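Side-chain contacts in H127A/Y244A mutant of alginate lyase AlyC3 in complex with dimannuronate (Psychromonas sp., PDB 7C8F), which probably cleaves the polysaccharide alginate by beta-elimination, as family PL7 lyases do, and in this double-mutant form holds dimannuronate in its substrate cleft: residues P141-V146 with L214-D219; I207-K212 with S236-G241. All blocks are in the same frame, centred on the assembly; numbering follows the deposited sequence.

Contact 1. Residues P141-V146 with L214-D219. With BEM (beta-D-mannopyranuronic acid), chain D.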
loop_
_atom_site.group_PDB
_atom_site.type_symbol
_atom_site.label_atom_id
_atom_site.label_comp_id
_atom_site.label_asym_id
_atom_site.label_seq_id
_atom_site.Cartn_x
_atom_site.Cartn_y
_atom_site.Cartn_z
ATOM N N PRO B 141 13.159 0.910 -6.083
ATOM C CA PRO B 141 12.597 1.913 -6.994
ATOM C C PRO B 141 11.646 1.265 -7.981
ATOM O O PRO B 141 11.790 0.091 -8.341
ATOM C CB PRO B 141 13.826 2.475 -7.714
ATOM C CG PRO B 141 14.815 1.386 -7.661
ATOM C CD PRO B 141 14.548 0.563 -6.408
ATOM N N LEU B 142 10.658 2.045 -8.425
ATOM C CA LEU B 142 9.798 1.575 -9.502
ATOM C C LEU B 142 10.601 1.325 -10.769
ATOM O O LEU B 142 10.392 0.316 -11.451
ATOM C CB LEU B 142 8.687 2.592 -9.773
ATOM C CG LEU B 142 7.778 2.251 -10.957
ATOM C CD1 LEU B 142 7.044 0.940 -10.724
ATOM C CD2 LEU B 142 6.800 3.378 -11.238
ATOM N N LEU B 143 11.528 2.225 -11.096
ATOM C CA LEU B 143 12.285 2.153 -12.339
ATOM C C LEU B 143 13.719 2.570 -12.089
ATOM O O LEU B 143 13.956 3.601 -11.456
ATOM C CB LEU B 143 11.668 3.105 -13.381
ATOM C CG LEU B 143 12.518 3.351 -14.640
ATOM C CD1 LEU B 143 12.620 2.072 -15.501
ATOM C CD2 LEU B 143 11.942 4.517 -15.459
ATOM N N ARG B 144 14.627 1.834 -12.686
ATOM C CA ARG B 144 15.982 2.229 -12.830
ATOM C C ARG B 144 16.324 2.129 -14.347
ATOM O O ARG B 144 16.127 1.126 -14.932
ATOM C CB ARG B 144 16.973 1.381 -12.040
ATOM C CG ARG B 144 16.870 1.493 -10.548
ATOM C CD ARG B 144 18.041 0.775 -9.879
ATOM N NE ARG B 144 18.120 -0.627 -10.209
ATOM C CZ ARG B 144 19.155 -1.226 -10.733
ATOM N NH1 ARG B 144 20.214 -0.559 -11.035
ATOM N NH2 ARG B 144 19.105 -2.492 -11.011
ATOM N N VAL B 145 16.826 3.201 -14.921
ATOM C CA VAL B 145 17.315 3.203 -16.284
ATOM C C VAL B 145 18.830 3.135 -16.107
ATOM O O VAL B 145 19.426 3.975 -15.522
ATOM C CB VAL B 145 16.895 4.425 -17.114
ATOM C CG1 VAL B 145 17.446 4.284 -18.526
ATOM C CG2 VAL B 145 15.387 4.528 -17.174
ATOM N N VAL B 146 19.407 2.081 -16.659
ATOM C CA VAL B 146 20.805 1.789 -16.500
ATOM C C VAL B 146 21.587 1.490 -17.749
ATOM O O VAL B 146 21.035 1.151 -18.739
ATOM C CB VAL B 146 20.984 0.523 -15.604
ATOM C CG1 VAL B 146 20.178 0.630 -14.352
ATOM C CG2 VAL B 146 20.623 -0.778 -16.326
ATOM N N LEU B 214 3.518 3.508 -16.668
ATOM C CA LEU B 214 4.901 3.930 -16.797
ATOM C C LEU B 214 5.259 3.826 -18.273
ATOM O O LEU B 214 5.248 2.728 -18.845
ATOM C CB LEU B 214 5.813 3.032 -15.956
ATOM C CG LEU B 214 7.319 3.225 -16.168
ATOM C CD1 LEU B 214 7.723 4.606 -15.709
ATOM C CD2 LEU B 214 8.085 2.182 -15.379
ATOM N N ILE B 215 5.547 4.963 -18.893
ATOM C CA ILE B 215 5.834 5.035 -20.320
ATOM C C ILE B 215 7.274 5.484 -20.487
ATOM O O ILE B 215 7.707 6.444 -19.837
ATOM C CB ILE B 215 4.873 6.006 -21.025
ATOM C CG1 ILE B 215 3.436 5.497 -20.898
ATOM C CG2 ILE B 215 5.269 6.178 -22.497
ATOM C CD1 ILE B 215 2.406 6.413 -21.501
ATOM N N ILE B 216 8.026 4.790 -21.345
ATOM C CA ILE B 216 9.391 5.194 -21.676
ATOM C C ILE B 216 9.531 5.253 -23.188
ATOM O O ILE B 216 9.284 4.252 -23.879
ATOM C CB ILE B 216 10.454 4.251 -21.081
ATOM C CG1 ILE B 216 10.231 4.097 -19.575
ATOM C CG2 ILE B 216 11.862 4.780 -21.362
ATOM C CD1 ILE B 216 11.200 3.160 -18.915
ATOM N N ASP B 217 9.944 6.412 -23.692
ATOM C CA ASP B 217 10.338 6.586 -25.089
ATOM C C ASP B 217 11.851 6.744 -25.157
ATOM O O ASP B 217 12.452 7.431 -24.324
ATOM C CB ASP B 217 9.713 7.843 -25.702
ATOM C CG ASP B 217 8.201 7.852 -25.628
ATOM O OD1 ASP B 217 7.579 6.777 -25.744
ATOM O OD2 ASP B 217 7.628 8.949 -25.448
ATOM N N VAL B 218 12.466 6.120 -26.161
ATOM C CA VAL B 218 13.904 6.185 -26.375
ATOM C C VAL B 218 14.126 6.688 -27.792
ATOM O O VAL B 218 13.615 6.098 -28.753
ATOM C CB VAL B 218 14.570 4.819 -26.147
ATOM C CG1 VAL B 218 16.080 4.899 -26.350
ATOM C CG2 VAL B 218 14.220 4.294 -24.741
ATOM N N ASP B 219 14.852 7.795 -27.916
ATOM C CA ASP B 219 15.051 8.451 -29.206
ATOM C C ASP B 219 13.729 8.632 -29.947
ATOM O O ASP B 219 13.635 8.423 -31.161
ATOM C CB ASP B 219 16.086 7.721 -30.058
ATOM C CG ASP B 219 17.480 7.813 -29.481
ATOM O OD1 ASP B 219 17.809 8.847 -28.853
ATOM O OD2 ASP B 219 18.260 6.852 -29.677
HETATM C C1 BEM D . 18.769 -0.419 -4.875
HETATM C C2 BEM D . 19.965 -1.109 -5.523
HETATM O O2 BEM D . 20.379 -2.210 -4.730
HETATM C C3 BEM D . 19.544 -1.667 -6.862
HETATM O O3 BEM D . 20.543 -2.473 -7.393
HETATM C C4 BEM D . 18.473 -2.662 -6.587
HETATM O O4 BEM D . 18.199 -3.454 -7.704
HETATM C C5 BEM D . 17.300 -1.904 -6.078
HETATM O O5 BEM D . 17.712 -1.337 -4.861
HETATM C C6 BEM D . 16.169 -2.824 -5.861
HETATM O O6B BEM D . 15.981 -3.282 -4.760
HETATM O O6A BEM D . 15.385 -2.879 -6.764
#

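Contact 2. Residues I207-K212 with S236-G241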
loop_
_atom_site.group_PDB
_atom_site.type_symbol
_atom_site.label_atom_id
_atom_site.label_comp_id
_atom_site.label_asym_id
_atom_site.label_seq_id
_atom_site.Cartn_x
_atom_site.Cartn_y
_atom_site.Cartn_z
ATOM N N ILE B 207 10.363 9.765 -19.837
ATOM C CA ILE B 207 9.678 8.907 -18.880
ATOM C C ILE B 207 8.427 9.633 -18.423
ATOM O O ILE B 207 8.516 10.727 -17.850
ATOM C CB ILE B 207 10.567 8.590 -17.669
ATOM C CG1 ILE B 207 11.879 7.934 -18.102
ATOM C CG2 ILE B 207 9.776 7.730 -16.662
ATOM C CD1 ILE B 207 12.911 7.866 -17.002
ATOM N N THR B 208 7.260 9.031 -18.647
ATOM C CA THR B 208 6.003 9.605 -18.179
ATOM C C THR B 208 5.349 8.654 -17.188
ATOM O O THR B 208 5.130 7.478 -17.496
ATOM C CB THR B 208 5.039 9.894 -19.331
ATOM O OG1 THR B 208 5.682 10.773 -20.258
ATOM C CG2 THR B 208 3.760 10.577 -18.804
ATOM N N VAL B 209 5.013 9.172 -16.010
ATOM C CA VAL B 209 4.367 8.402 -14.958
ATOM C C VAL B 209 3.029 9.057 -14.650
ATOM O O VAL B 209 2.954 10.276 -14.476
ATOM C CB VAL B 209 5.249 8.362 -13.696
ATOM C CG1 VAL B 209 4.669 7.395 -12.672
ATOM C CG2 VAL B 209 6.687 7.982 -14.054
ATOM N N GLY B 210 1.991 8.257 -14.543
ATOM C CA GLY B 210 0.656 8.767 -14.281
ATOM C C GLY B 210 -0.370 7.903 -14.984
ATOM O O GLY B 210 -0.050 7.075 -15.834
ATOM N N ASN B 211 -1.628 8.064 -14.574
ATOM C CA ASN B 211 -2.717 7.280 -15.177
ATOM C C ASN B 211 -2.451 5.772 -15.118
ATOM O O ASN B 211 -2.803 5.020 -16.025
ATOM C CB ASN B 211 -3.002 7.738 -16.613
ATOM C CG ASN B 211 -4.283 7.143 -17.173
ATOM O OD1 ASN B 211 -5.272 6.987 -16.460
ATOM N ND2 ASN B 211 -4.257 6.787 -18.452
ATOM N N LYS B 212 -1.833 5.316 -14.025
ATOM C CA LYS B 212 -1.538 3.883 -13.819
ATOM C C LYS B 212 -0.598 3.312 -14.879
ATOM O O LYS B 212 -0.594 2.096 -15.129
ATOM C CB LYS B 212 -2.803 3.027 -13.674
ATOM C CG LYS B 212 -3.588 3.367 -12.418
ATOM C CD LYS B 212 -4.849 2.534 -12.315
ATOM C CE LYS B 212 -5.564 2.859 -11.010
ATOM N NZ LYS B 212 -6.789 2.008 -10.827
ATOM N N SER B 236 5.574 8.870 -5.608
ATOM C CA SER B 236 6.791 8.548 -6.334
ATOM C C SER B 236 7.498 9.825 -6.782
ATOM O O SER B 236 6.925 10.922 -6.773
ATOM C CB SER B 236 6.460 7.630 -7.514
ATOM O OG SER B 236 5.850 6.428 -7.027
ATOM N N TYR B 237 8.770 9.685 -7.159
ATOM C CA TYR B 237 9.546 10.865 -7.522
ATOM C C TYR B 237 10.665 10.491 -8.475
ATOM O O TYR B 237 11.090 9.331 -8.552
ATOM C CB TYR B 237 10.113 11.600 -6.302
ATOM C CG TYR B 237 11.052 10.807 -5.408
ATOM C CD1 TYR B 237 10.567 10.042 -4.348
ATOM C CD2 TYR B 237 12.427 10.866 -5.598
ATOM C CE1 TYR B 237 11.438 9.355 -3.513
ATOM C CE2 TYR B 237 13.301 10.200 -4.766
ATOM C CZ TYR B 237 12.803 9.437 -3.725
ATOM O OH TYR B 237 13.661 8.746 -2.884
ATOM N N PHE B 238 11.146 11.498 -9.202
ATOM C CA PHE B 238 12.208 11.335 -10.187
ATOM C C PHE B 238 13.581 11.665 -9.609
ATOM O O PHE B 238 13.732 12.596 -8.809
ATOM C CB PHE B 238 12.006 12.297 -11.359
ATOM C CG PHE B 238 10.860 11.954 -12.267
ATOM C CD1 PHE B 238 10.803 10.722 -12.923
ATOM C CD2 PHE B 238 9.877 12.894 -12.535
ATOM C CE1 PHE B 238 9.759 10.439 -13.787
ATOM C CE2 PHE B 238 8.845 12.617 -13.408
ATOM C CZ PHE B 238 8.778 11.386 -14.033
ATOM N N LYS B 239 14.595 10.934 -10.079
ATOM C CA LYS B 239 15.991 11.297 -9.887
ATOM C C LYS B 239 16.740 11.112 -11.195
ATOM O O LYS B 239 16.388 10.257 -12.020
ATOM C CB LYS B 239 16.683 10.444 -8.823
ATOM C CG LYS B 239 16.078 10.637 -7.443
ATOM C CD LYS B 239 16.957 10.100 -6.325
ATOM C CE LYS B 239 16.908 8.584 -6.262
ATOM N NZ LYS B 239 17.794 8.113 -5.152
ATOM N N ALA B 240 17.799 11.892 -11.360
ATOM C CA ALA B 240 18.659 11.818 -12.528
ATOM C C ALA B 240 20.080 12.154 -12.115
ATOM O O ALA B 240 20.293 13.074 -11.322
ATOM C CB ALA B 240 18.192 12.780 -13.630
ATOM N N GLY B 241 21.042 11.417 -12.663
ATOM C CA GLY B 241 22.448 11.679 -12.400
ATOM C C GLY B 241 23.232 10.402 -12.584
ATOM O O GLY B 241 23.080 9.746 -13.623
#

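Contact 1. Residues P141-V146 with L214-D219
The guanidinium group of R144 lies against the mannuronate: O3 of the sugar sits over the centre of one face, 3.8 Å above the plane, and R144 NH2 comes within 3.6 Å of the sugar's O4. The chain reaches this place by a bend at chi3 (-59°). The group is gripped from the protein side as well, because NH1 forms a salt bridge with E119 and a hydrogen bond with T121. A leucine here would probably leave the E119 carboxylate without its charge mate and strip the sugar of the flat surface beneath O3. The ring of P141 packs against the same sugar, its CD 3.6 Å from the carboxylate atom O6A. R144 and L143 point to opposite sides of the strand, R144 to the sugar and L143 into the core. L143, with CG anti to the backbone N (chi1 168°), meets I216 tip to tip, CD2 to CD1 at 3.8 Å, while its CB lies 4.2 Å from L214 CD2. A classic beta bulge opposite V125, formed by L142 and L143, is the local exception that turns L142 inward too. Strand 143-148 runs between strands 119-129 and 157-163 in the cleft sheet, packed on strand 213-218 of the second sheet.

Contact 2. Residues I207-K212 with S236-G241
F238, the aromatic side chain that meets I207 and V209 here, follows closely after a gripped hydroxyl: S236 OG is hydrogen-bonded to both W231 NE1 and L234 O, which ties the start of this segment to the loop that precedes strand 235-240. From there F238 reaches over to the facing sheet, its CG anti to the carbonyl carbon (chi1 -71°). The outer end of the ring does the touching. CE1 is shared by two methyl groups, V209 CG2 at 3.9 Å and I207 CG2 at 4.0 Å, and the V209 methyl also approaches CZ of the ring at an oblique angle. The phenyl group slides past both aliphatic side chains, running in the opposite direction to each, so the contact is made alongside and not end against end. Even the backbone takes part, for I207 O comes to 3.9 Å from F238 CZ. Elsewhere round the ring, F86 meets it with the planes inclined at about 55°, and Y95 and L97 of strand 93-103 add to its surroundings. With no hydrogen bond between the two segments and every touching residue buried, the chemistry implies that the sheets are held together here by dispersion and the hydrophobic effect, the usual glue of a beta-sandwich core.

How the contacts relate
Both contacts bridge the two antiparallel sheets of the jelly-roll sandwich expected of a PL7 lyase, and their centres lie 8 Å apart. In chain order the segments alternate, 141-146, 207-212, 214-219, 236-241, so the two connections cross. Strands 203-210 and 213-218 are consecutive neighbours in one sheet, joined by a probable hydrogen bond from T208 N to I215 O (2.9 Å); strands 143-148 and 235-240 both flank strand 119-129 in the other. The cores merge where L143 CD2 meets I207 CD1 (3.8 Å) and L214 CD1 touches I207 and V209. Contact 1 alone carries ligand-pocket residues; through the shared packing, both contacts belong to the apolar layer behind the sheet that binds the sugar.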